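Local atomic coordinates of putative methyltransferase protein (Bacteroides fragilis, PDB entry 5BP9), a protein that binds S-adenosyl-L-homocysteine and probably acts as an S-adenosylmethionine-dependent methyltransferase on a substrate that is not established. Residues E94-A99 / D272-L277; A53-Y58 / S132-E137. One frame throughout, in Å; residues are numbered along the deposited sequence.

Interaction 1 (E94-A99 / D272-L277)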
ATOM      1  N   GLU A  94       6.433  -3.448   9.203  1.00 15.45           N
ATOM      2  CA  GLU A  94       5.478  -4.412   8.675  1.00 15.90           C
ATOM      3  C   GLU A  94       5.253  -5.561   9.651  1.00 15.49           C
ATOM      4  O   GLU A  94       4.105  -5.949   9.895  1.00 17.37           O
ATOM      5  CB  GLU A  94       5.909  -4.922   7.298  1.00 18.03           C
ATOM      6  CG  GLU A  94       5.948  -3.806   6.254  1.00 21.66           C
ATOM      7  CD  GLU A  94       6.466  -4.269   4.916  1.00 26.86           C
ATOM      8  OE1 GLU A  94       6.446  -5.482   4.649  1.00 22.52           O
ATOM      9  OE2 GLU A  94       6.909  -3.401   4.127  1.00 31.89           O
ATOM     10  N   ARG A  95       6.338  -6.079  10.231  1.00 17.61           N
ATOM     11  CA  ARG A  95       6.228  -7.135  11.234  1.00 17.45           C
ATOM     12  C   ARG A  95       5.378  -6.669  12.408  1.00 17.07           C
ATOM     13  O   ARG A  95       4.543  -7.426  12.930  1.00 18.96           O
ATOM     14  CB  ARG A  95       7.620  -7.579  11.735  1.00 25.26           C
ATOM     15  CG  ARG A  95       8.516  -8.199  10.683  1.00 28.03           C
ATOM     16  CD  ARG A  95       9.746  -8.857  11.313  1.00 39.84           C
ATOM     17  NE  ARG A  95      10.520  -7.963  12.195  1.00 32.11           N
ATOM     18  CZ  ARG A  95      11.605  -7.254  11.854  1.00 29.57           C
ATOM     19  NH1 ARG A  95      12.096  -7.262  10.615  1.00 40.34           N
ATOM     20  NH2 ARG A  95      12.209  -6.503  12.772  1.00 35.81           N
ATOM     21  N   THR A  96       5.586  -5.416  12.819  1.00 17.62           N
ATOM     22  CA  THR A  96       4.891  -4.832  13.950  1.00 18.03           C
ATOM     23  C   THR A  96       3.395  -4.776  13.652  1.00 17.45           C
ATOM     24  O   THR A  96       2.560  -5.159  14.466  1.00 17.37           O
ATOM     25  CB  THR A  96       5.434  -3.413  14.261  1.00 17.30           C
ATOM     26  OG1 THR A  96       6.835  -3.502  14.585  1.00 19.50           O
ATOM     27  CG2 THR A  96       4.665  -2.769  15.419  1.00 18.43           C
ATOM     28  N   ALA A  97       3.059  -4.306  12.459  1.00 14.71           N
ATOM     29  CA  ALA A  97       1.664  -4.249  12.049  1.00 14.43           C
ATOM     30  C   ALA A  97       0.968  -5.610  11.971  1.00 13.90           C
ATOM     31  O   ALA A  97      -0.145  -5.738  12.457  1.00 15.93           O
ATOM     32  CB  ALA A  97       1.550  -3.503  10.721  1.00 15.80           C
ATOM     33  N   LEU A  98       1.604  -6.615  11.366  1.00 14.55           N
ATOM     34  CA  LEU A  98       1.006  -7.939  11.278  1.00 16.21           C
ATOM     35  C   LEU A  98       0.715  -8.551  12.634  1.00 16.36           C
ATOM     36  O   LEU A  98      -0.349  -9.122  12.830  1.00 19.97           O
ATOM     37  CB  LEU A  98       1.862  -8.909  10.440  1.00 17.08           C
ATOM     38  CG  LEU A  98       2.133  -8.529   8.986  1.00 20.83           C
ATOM     39  CD1 LEU A  98       2.732  -9.720   8.260  1.00 29.03           C
ATOM     40  CD2 LEU A  98       0.903  -8.005   8.249  1.00 22.57           C
ATOM     41  N   ALA A  99       1.640  -8.383  13.581  1.00 16.14           N
ATOM     42  CA  ALA A  99       1.447  -8.903  14.932  1.00 17.45           C
ATOM     43  C   ALA A  99       0.269  -8.260  15.669  1.00 18.08           C
ATOM     44  O   ALA A  99      -0.383  -8.916  16.512  1.00 23.09           O
ATOM     45  CB  ALA A  99       2.740  -8.750  15.716  1.00 22.23           C
ATOM     46  N   ASP A 272      10.811   6.819   8.583  1.00 18.86           N
ATOM     47  CA  ASP A 272       9.618   6.015   8.404  1.00 18.85           C
ATOM     48  C   ASP A 272       8.916   5.742   9.728  1.00 18.23           C
ATOM     49  O   ASP A 272       9.515   5.789  10.804  1.00 20.22           O
ATOM     50  CB  ASP A 272       9.899   4.703   7.648  1.00 19.34           C
ATOM     51  CG  ASP A 272      11.098   3.926   8.175  1.00 23.87           C
ATOM     52  OD1 ASP A 272      11.876   4.432   9.006  1.00 26.62           O
ATOM     53  OD2 ASP A 272      11.236   2.784   7.729  1.00 28.95           O
ATOM     54  N   TYR A 273       7.618   5.459   9.629  1.00 15.37           N
ATOM     55  CA  TYR A 273       6.815   5.227  10.813  1.00 15.29           C
ATOM     56  C   TYR A 273       5.590   4.385  10.511  1.00 14.65           C
ATOM     57  O   TYR A 273       5.154   4.297   9.344  1.00 15.31           O
ATOM     58  CB  TYR A 273       6.389   6.547  11.456  1.00 16.28           C
ATOM     59  CG  TYR A 273       5.404   7.301  10.605  1.00 16.07           C
ATOM     60  CD1 TYR A 273       5.850   8.147   9.625  1.00 15.31           C
ATOM     61  CD2 TYR A 273       4.034   7.124  10.767  1.00 14.82           C
ATOM     62  CE1 TYR A 273       4.986   8.809   8.773  1.00 14.84           C
ATOM     63  CE2 TYR A 273       3.129   7.788   9.933  1.00 15.27           C
ATOM     64  CZ  TYR A 273       3.606   8.633   8.949  1.00 16.10           C
ATOM     65  OH  TYR A 273       2.703   9.243   8.141  1.00 16.33           O
ATOM     66  N   LEU A 274       5.058   3.791  11.581  1.00 15.84           N
ATOM     67  CA  LEU A 274       3.790   3.069  11.560  1.00 13.65           C
ATOM     68  C   LEU A 274       2.818   3.846  12.400  1.00 14.82           C
ATOM     69  O   LEU A 274       3.133   4.181  13.555  1.00 15.82           O
ATOM     70  CB  LEU A 274       3.949   1.650  12.080  1.00 14.20           C
ATOM     71  CG  LEU A 274       2.669   0.787  12.150  1.00 15.46           C
ATOM     72  CD1 LEU A 274       2.151   0.425  10.762  1.00 17.12           C
ATOM     73  CD2 LEU A 274       2.891  -0.444  13.006  1.00 17.82           C
ATOM     74  N   ALA A 275       1.646   4.146  11.816  1.00 15.76           N
ATOM     75  CA  ALA A 275       0.578   4.836  12.514  1.00 15.28           C
ATOM     76  C   ALA A 275      -0.679   3.984  12.584  1.00 13.65           C
ATOM     77  O   ALA A 275      -0.901   3.094  11.753  1.00 14.94           O
ATOM     78  CB  ALA A 275       0.246   6.151  11.824  1.00 16.58           C
ATOM     79  N   ARG A 276      -1.494   4.280  13.591  1.00 14.60           N
ATOM     80  CA  ARG A 276      -2.825   3.678  13.764  1.00 13.15           C
ATOM     81  C   ARG A 276      -3.859   4.775  13.652  1.00 15.11           C
ATOM     82  O   ARG A 276      -3.763   5.794  14.346  1.00 17.94           O
ATOM     83  CB  ARG A 276      -2.946   2.995  15.143  1.00 16.26           C
ATOM     84  CG  ARG A 276      -4.302   2.340  15.372  1.00 17.12           C
ATOM     85  CD  ARG A 276      -4.270   1.336  16.519  1.00 23.97           C
ATOM     86  NE  ARG A 276      -3.866   1.964  17.772  1.00 22.28           N
ATOM     87  CZ  ARG A 276      -3.384   1.316  18.832  1.00 25.41           C
ATOM     88  NH1 ARG A 276      -3.047   2.004  19.934  1.00 25.60           N
ATOM     89  NH2 ARG A 276      -3.231  -0.002  18.800  1.00 26.99           N
ATOM     90  N   LEU A 277      -4.830   4.572  12.767  1.00 15.04           N
ATOM     91  CA  LEU A 277      -5.920   5.510  12.545  1.00 14.34           C
ATOM     92  C   LEU A 277      -7.230   4.848  13.015  1.00 15.03           C
ATOM     93  O   LEU A 277      -7.510   3.697  12.701  1.00 15.82           O
ATOM     94  CB  LEU A 277      -6.024   5.903  11.060  1.00 14.18           C
ATOM     95  CG  LEU A 277      -4.722   6.395  10.397  1.00 19.35           C
ATOM     96  CD1 LEU A 277      -4.828   6.439   8.867  1.00 18.83           C
ATOM     97  CD2 LEU A 277      -4.317   7.756  10.909  1.00 28.72           C
TER

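Interaction 2 (A53-Y58 / S132-E137)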
ATOM      1  N   ALA A  53       6.017  -8.968 -13.382  1.00 12.85           N
ATOM      2  CA  ALA A  53       7.252  -9.356 -12.684  1.00 13.21           C
ATOM      3  C   ALA A  53       7.017 -10.452 -11.660  1.00 15.70           C
ATOM      4  O   ALA A  53       7.751 -11.471 -11.617  1.00 15.22           O
ATOM      5  CB  ALA A  53       7.876  -8.166 -12.010  1.00 13.59           C
ATOM      6  N   ILE A  54       5.970 -10.246 -10.863  1.00 13.44           N
ATOM      7  CA  ILE A  54       5.534 -11.188  -9.832  1.00 15.60           C
ATOM      8  C   ILE A  54       5.170 -12.525 -10.470  1.00 14.42           C
ATOM      9  O   ILE A  54       5.573 -13.584  -9.947  1.00 16.80           O
ATOM     10  CB  ILE A  54       4.343 -10.582  -9.003  1.00 18.33           C
ATOM     11  CG1 ILE A  54       4.882  -9.486  -8.077  1.00 16.96           C
ATOM     12  CG2 ILE A  54       3.575 -11.645  -8.188  1.00 19.90           C
ATOM     13  CD1 ILE A  54       3.818  -8.592  -7.455  1.00 19.28           C
ATOM     14  N   ALA A  55       4.417 -12.493 -11.568  1.00 14.91           N
ATOM     15  CA  ALA A  55       4.012 -13.730 -12.262  1.00 14.54           C
ATOM     16  C   ALA A  55       5.197 -14.480 -12.862  1.00 15.56           C
ATOM     17  O   ALA A  55       5.291 -15.713 -12.723  1.00 19.38           O
ATOM     18  CB  ALA A  55       2.953 -13.422 -13.306  1.00 19.44           C
ATOM     19  N   ASP A  56       6.144 -13.764 -13.459  1.00 16.70           N
ATOM     20  CA  ASP A  56       7.361 -14.424 -13.948  1.00 19.04           C
ATOM     21  C   ASP A  56       8.091 -15.153 -12.833  1.00 20.45           C
ATOM     22  O   ASP A  56       8.487 -16.323 -12.990  1.00 22.58           O
ATOM     23  CB  ASP A  56       8.309 -13.417 -14.587  1.00 19.04           C
ATOM     24  CG  ASP A  56       8.289 -13.442 -16.066  1.00 25.70           C
ATOM     25  OD1 ASP A  56       7.457 -14.156 -16.682  1.00 28.66           O
ATOM     26  OD2 ASP A  56       9.133 -12.704 -16.617  1.00 24.71           O
ATOM     27  N   PHE A  57       8.275 -14.473 -11.707  1.00 17.60           N
ATOM     28  CA  PHE A  57       8.997 -15.053 -10.589  1.00 20.99           C
ATOM     29  C   PHE A  57       8.246 -16.246  -9.988  1.00 22.64           C
ATOM     30  O   PHE A  57       8.852 -17.269  -9.623  1.00 24.05           O
ATOM     31  CB  PHE A  57       9.258 -14.013  -9.504  1.00 23.81           C
ATOM     32  CG  PHE A  57      10.231 -14.474  -8.454  1.00 29.95           C
ATOM     33  CD1 PHE A  57      11.599 -14.418  -8.688  1.00 29.19           C
ATOM     34  CD2 PHE A  57       9.779 -14.985  -7.242  1.00 30.95           C
ATOM     35  CE1 PHE A  57      12.499 -14.851  -7.731  1.00 35.95           C
ATOM     36  CE2 PHE A  57      10.676 -15.413  -6.281  1.00 33.45           C
ATOM     37  CZ  PHE A  57      12.038 -15.344  -6.527  1.00 42.18           C
ATOM     38  N   TYR A  58       6.928 -16.126  -9.879  1.00 18.29           N
ATOM     39  CA  TYR A  58       6.145 -17.214  -9.329  1.00 20.28           C
ATOM     40  C   TYR A  58       6.211 -18.452 -10.245  1.00 20.79           C
ATOM     41  O   TYR A  58       6.406 -19.580  -9.770  1.00 24.88           O
ATOM     42  CB  TYR A  58       4.675 -16.801  -9.116  1.00 22.46           C
ATOM     43  CG  TYR A  58       3.882 -18.005  -8.649  1.00 19.67           C
ATOM     44  CD1 TYR A  58       4.049 -18.494  -7.353  1.00 25.32           C
ATOM     45  CD2 TYR A  58       3.074 -18.692  -9.514  1.00 21.79           C
ATOM     46  CE1 TYR A  58       3.387 -19.634  -6.927  1.00 25.34           C
ATOM     47  CE2 TYR A  58       2.397 -19.848  -9.107  1.00 27.29           C
ATOM     48  CZ  TYR A  58       2.554 -20.298  -7.822  1.00 22.85           C
ATOM     49  OH  TYR A  58       1.893 -21.421  -7.418  1.00 28.40           O
ATOM     50  N   SER A 132      -4.094  -5.119  -9.677  1.00 11.32           N
ATOM     51  CA  SER A 132      -3.240  -5.831 -10.639  1.00 11.66           C
ATOM     52  C   SER A 132      -3.807  -7.233 -10.903  1.00 12.26           C
ATOM     53  O   SER A 132      -3.847  -8.047  -9.974  1.00 12.47           O
ATOM     54  CB  SER A 132      -1.821  -5.966 -10.103  1.00 13.22           C
ATOM     55  OG  SER A 132      -1.094  -6.957 -10.815  1.00 14.49           O
ATOM     56  N   PRO A 133      -4.158  -7.548 -12.165  1.00 13.27           N
ATOM     57  CA  PRO A 133      -4.747  -8.878 -12.387  1.00 13.02           C
ATOM     58  C   PRO A 133      -3.753 -10.004 -12.205  1.00 13.09           C
ATOM     59  O   PRO A 133      -4.111 -11.069 -11.673  1.00 14.77           O
ATOM     60  CB  PRO A 133      -5.256  -8.817 -13.826  1.00 14.41           C
ATOM     61  CG  PRO A 133      -4.430  -7.754 -14.462  1.00 16.79           C
ATOM     62  CD  PRO A 133      -4.156  -6.746 -13.393  1.00 14.07           C
ATOM     63  N   LEU A 134      -2.509  -9.783 -12.608  1.00 13.57           N
ATOM     64  CA  LEU A 134      -1.491 -10.811 -12.507  1.00 12.76           C
ATOM     65  C   LEU A 134      -1.056 -11.034 -11.048  1.00 14.81           C
ATOM     66  O   LEU A 134      -0.702 -12.160 -10.663  1.00 16.67           O
ATOM     67  CB  LEU A 134      -0.305 -10.485 -13.425  1.00 15.05           C
ATOM     68  CG  LEU A 134      -0.601 -10.609 -14.921  1.00 18.27           C
ATOM     69  CD1 LEU A 134       0.451  -9.927 -15.777  1.00 23.90           C
ATOM     70  CD2 LEU A 134      -0.757 -12.074 -15.302  1.00 25.41           C
ATOM     71  N   SER A 135      -1.091  -9.980 -10.224  1.00 12.80           N
ATOM     72  CA  SER A 135      -0.822 -10.122  -8.802  1.00 12.79           C
ATOM     73  C   SER A 135      -1.890 -10.975  -8.137  1.00 11.69           C
ATOM     74  O   SER A 135      -1.565 -11.864  -7.354  1.00 14.01           O
ATOM     75  CB  SER A 135      -0.715  -8.765  -8.127  1.00 14.07           C
ATOM     76  OG  SER A 135       0.364  -8.003  -8.663  1.00 15.37           O
ATOM     77  N   VAL A 136      -3.149 -10.718  -8.464  1.00 12.04           N
ATOM     78  CA  VAL A 136      -4.250 -11.519  -7.925  1.00 12.26           C
ATOM     79  C   VAL A 136      -4.151 -12.988  -8.356  1.00 13.19           C
ATOM     80  O   VAL A 136      -4.365 -13.896  -7.514  1.00 14.38           O
ATOM     81  CB  VAL A 136      -5.613 -10.871  -8.246  1.00 11.80           C
ATOM     82  CG1 VAL A 136      -6.783 -11.793  -7.912  1.00 14.97           C
ATOM     83  CG2 VAL A 136      -5.741  -9.522  -7.535  1.00 13.01           C
ATOM     84  N   GLU A 137      -3.759 -13.226  -9.618  1.00 13.44           N
ATOM     85  CA  GLU A 137      -3.501 -14.593 -10.119  1.00 15.86           C
ATOM     86  C   GLU A 137      -2.520 -15.304  -9.224  1.00 15.57           C
ATOM     87  O   GLU A 137      -2.773 -16.407  -8.767  1.00 17.64           O
ATOM     88  CB  GLU A 137      -2.901 -14.567 -11.550  1.00 18.10           C
ATOM     89  CG  GLU A 137      -2.154 -15.830 -12.013  1.00 21.50           C
ATOM     90  CD  GLU A 137      -1.653 -15.740 -13.448  1.00 19.32           C
ATOM     91  OE1 GLU A 137      -0.471 -16.106 -13.670  1.00 27.20           O
ATOM     92  OE2 GLU A 137      -2.447 -15.296 -14.320  1.00 26.67           O
TER

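Interaction 1 (E94-A99 / D272-L277)
L274 of strand 272-279 reaches up to helix 92-100 and meets T96 and A97 there, in a small contact that is apolar across the interface. The A97 methyl faces the fork of the leucine, with CB 4.0 Å from both CD1 and CD2 of L274. CD2 sits against both helix residues, 3.8 Å from T96 CG2 and 3.9 Å from A97 N, the latter a plain contact with the helix backbone. Because CG stands anti to the backbone N of L274 (chi1 178°), the isobutyl group extends toward the helix and bridges a CA-CA separation of 7.6 Å between A97 and L274. The area buried is modest, 108 Å² for both sides together.

The polar interactions run beside this apolar patch. In T96 the methyl CG2 turns to L274, whereas OG1 lies beside the backbone N (chi1 -61°) and is hydrogen-bonded to L92 O, one turn earlier in the helix, and to K266 NZ. On the strand side, the backbone of L274 bonds with I265 and K266.

Helix 92-100 thus packs on one face of the seven-stranded mixed sheet, while Y273 and A275 turn to helix 248-257. The strand order 3-2-1-4-5-7-6, with 272-279 antiparallel to its neighbours, is that of the Rossmann-like class I methyltransferase fold.

Methyl separations of this size indicate ordinary van der Waals packing, which implies that the direct contact is apolar and nondirectional, while the T96 hydroxyl adds a polar tie to the neighbouring strand through K266.

Interaction 2 (A53-Y58 / S132-E137)
I54 brings its terminal methyl against the side chain of S135, CD1 lying 3.7 Å from OG, the shortest approach between the two helical segments. The isoleucine reaches across because CG1 is anti to its carbonyl carbon (chi1 -73°) and the chain then runs on extended to CD1. This is van der Waals contact of a methyl with a hydroxyl oxygen.

One residue further on, A55 CB faces L134 CB at 4.4 Å. The same methyl has E137 OE1 4.4 Å away, a marginal approach; that carboxylate oxygen is hydrogen-bonded to H59 NE2, in the next turn of helix 49-60. The small A55 side chain fits the local backbone approach, with the CA atoms of A55 and L134 6.2 Å apart. The short helix axes come within 8.7 Å and run in roughly the same direction, at a crossing angle of 30°.

S132 occupies the N-cap position of helix 133-142. Its OG accepts from S135 N at 3.1 Å, with an N-H...O angle of 156°, and S135 OG lies 2.8 Å from S132 OG. D48 OD2 is also hydrogen-bonded to S132 OG, so the capping hydroxyl is tied both to its own helix and to the residue just before helix 49-60. S132 touches the bound S-adenosyl-L-homocysteine as well, and its backbone N bonds to OD1 of D130, a residue that binds the same ligand.

In the fold, helix 133-142 is the helix of a beta-alpha-beta crossover from strand 125-130 to the outermost strand 147-149 of the mixed sheet, and presents V136 to the latter. Helix 49-60 packs alongside it, with I54 and Y58 continuing the interface onto V138 and I54 also meeting L83 and F84.

Interactions 1 and 2 lie on opposite sides of the chain's centre, with centres 25 Å apart and nearest atoms about 13 Å apart, so they do not touch. Their segments alternate along the sequence: 53-58, 94-99, 132-137, 272-277. Interaction 2 is the nearer to the bound S-adenosyl-L-homocysteine, whose distance from the S135 side chain is about 5 Å, against about 11 Å from that of A97. The side chain of R85, an S-adenosyl-L-homocysteine-binding residue, lies about 10 Å from the A97 side chain and about 9 Å from that of I54. R85 also forms a salt bridge with E94 of helix 92-100, linking interaction 1 indirectly to the ligand site.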